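Local structure of molinate hydrolase (4UB9) at residues Thr144-Glu149 with Ala206-Gly211. The protein hydrolyses the thiocarbamate pesticide molinate and is a zinc-binding member of the amidohydrolase family. Numbering follows the deposited sequence.
Sequences TWNALE and AMFEVG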
# COMPACT_ATOMS: atom_id res chain seq x y z
N THR A 144 -9.11 26.53 14.43
CA THR A 144 -8.47 25.71 15.45
C THR A 144 -7.25 24.93 14.92
O THR A 144 -6.49 24.31 15.67
CB THR A 144 -9.61 24.81 15.95
OG1 THR A 144 -10.18 25.38 17.14
CG2 THR A 144 -9.25 23.48 16.14
N TRP A 145 -7.07 24.99 13.62
CA TRP A 145 -5.95 24.37 12.94
C TRP A 145 -5.84 24.87 11.51
O TRP A 145 -6.74 24.71 10.68
CB TRP A 145 -6.02 22.84 12.88
CG TRP A 145 -4.78 22.21 12.19
CD1 TRP A 145 -3.56 22.02 12.74
CD2 TRP A 145 -4.69 21.77 10.85
NE1 TRP A 145 -2.71 21.47 11.83
CE2 TRP A 145 -3.38 21.28 10.66
CE3 TRP A 145 -5.58 21.71 9.79
CZ2 TRP A 145 -2.95 20.75 9.46
CZ3 TRP A 145 -5.16 21.19 8.60
CH2 TRP A 145 -3.84 20.72 8.44
N ASN A 146 -4.70 25.47 11.23
CA ASN A 146 -4.45 26.09 9.96
C ASN A 146 -2.98 26.40 9.89
O ASN A 146 -2.26 26.21 10.87
CB ASN A 146 -5.26 27.38 9.86
CG ASN A 146 -5.59 27.74 8.42
OD1 ASN A 146 -4.77 27.60 7.51
ND2 ASN A 146 -6.81 28.21 8.21
N ALA A 147 -2.54 26.88 8.73
CA ALA A 147 -1.18 27.37 8.56
C ALA A 147 -1.05 28.81 9.03
O ALA A 147 -1.77 29.70 8.55
CB ALA A 147 -0.75 27.27 7.13
N LEU A 148 -0.11 29.03 9.94
CA LEU A 148 0.03 30.30 10.60
C LEU A 148 0.15 31.48 9.66
O LEU A 148 -0.54 32.48 9.81
CB LEU A 148 1.20 30.28 11.57
CG LEU A 148 1.34 31.52 12.46
CD1 LEU A 148 0.12 31.78 13.34
CD2 LEU A 148 2.56 31.37 13.34
N GLU A 149 1.08 31.42 8.72
CA GLU A 149 1.33 32.56 7.85
C GLU A 149 0.05 33.04 7.11
O GLU A 149 -0.32 34.20 7.24
CB GLU A 149 2.51 32.27 6.90
CG GLU A 149 2.83 33.38 5.89
CD GLU A 149 3.85 32.96 4.82
OE1 GLU A 149 5.02 32.72 5.19
OE2 GLU A 149 3.51 32.86 3.62
N ALA A 206 5.95 22.06 6.83
CA ALA A 206 6.59 23.18 7.57
C ALA A 206 5.68 24.38 7.73
O ALA A 206 5.64 25.00 8.79
CB ALA A 206 7.87 23.60 6.90
N MET A 207 4.87 24.68 6.74
CA MET A 207 3.97 25.83 6.91
C MET A 207 2.78 25.56 7.87
O MET A 207 2.23 26.50 8.45
CB MET A 207 3.51 26.43 5.57
CG MET A 207 2.40 25.71 4.85
SD MET A 207 1.67 26.76 3.56
CE MET A 207 0.30 25.65 3.21
N PHE A 208 2.41 24.30 8.07
CA PHE A 208 1.43 23.98 9.12
C PHE A 208 2.04 23.82 10.52
O PHE A 208 1.48 24.29 11.51
CB PHE A 208 0.62 22.72 8.75
CG PHE A 208 -0.41 22.97 7.72
CD1 PHE A 208 -1.66 23.48 8.06
CD2 PHE A 208 -0.12 22.78 6.38
CE1 PHE A 208 -2.61 23.73 7.09
CE2 PHE A 208 -1.06 23.04 5.41
CZ PHE A 208 -2.31 23.50 5.76
N GLU A 209 3.16 23.11 10.59
CA GLU A 209 3.76 22.75 11.89
C GLU A 209 4.42 23.93 12.58
O GLU A 209 4.36 24.07 13.80
CB GLU A 209 4.79 21.65 11.73
CG GLU A 209 4.22 20.28 11.38
CD GLU A 209 5.31 19.24 11.16
OE1 GLU A 209 6.49 19.56 11.37
OE2 GLU A 209 5.02 18.09 10.78
N VAL A 210 5.06 24.76 11.76
CA VAL A 210 5.91 25.88 12.23
C VAL A 210 6.72 25.50 13.46
O VAL A 210 6.69 26.16 14.48
CB VAL A 210 5.13 27.19 12.48
CG1 VAL A 210 4.64 27.73 11.15
CG2 VAL A 210 3.93 26.95 13.36
N GLY A 211 7.49 24.42 13.31
CA GLY A 211 8.38 23.95 14.36
C GLY A 211 7.69 23.28 15.54
O GLY A 211 8.35 22.90 16.49
O HOH W 1 0.25 26.87 11.58
O HOH W 2 2.65 29.22 8.22
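Water 1 joins Asn146 to Phe208: it donates to Asn146 O at 2.7 Å and to Phe208 O at 2.9 Å, and accepts a weak bond from Leu148 N. A second, separate bridge is made by water 2, which accepts from Glu149 N and donates to Met207 O at 2.8 Å. Together they tie carbonyls at the C-terminal end of helix 198-209 to amides in the first turn of helix 148-159. Next to this water-bridged backbone, the Phe208 ring is wedged between Trp145 and Ala147. Ala147 CB sits over one face, 4.1 Å from the ring centroid, a CH-pi contact. On the opposite side lies the six-membered ring of Trp145, nearly parallel at 13° but slid so far that overlap is slight; Phe208 CD1 stands over the indole rim, 3.3 Å from Trp145 CZ2. A chi1 of -178° places Trp145 CG opposite the backbone N, carrying the indole across to Phe208. Asn146 OD1 accepts the N-H of Ala147 at 2.6 Å on a lone pair in the carbonyl plane. An alanine in place of Phe208 is likely to open a gap between Ala147 CB and the indole and let the indole shift. Leu148 CB meets, at 4.3 Å, CG1 of Val210, the first residue beyond helix 198-209, which has a positive phi. Residues 144-149 follow strand 138-143 in this TIM-barrel-clan protein, and the Trp145 side chain lies about 8 Å from the zinc ion. The side chains thus meet mainly by apolar and aromatic packing, while water probably satisfies backbone groups where one helix ends and the other begins.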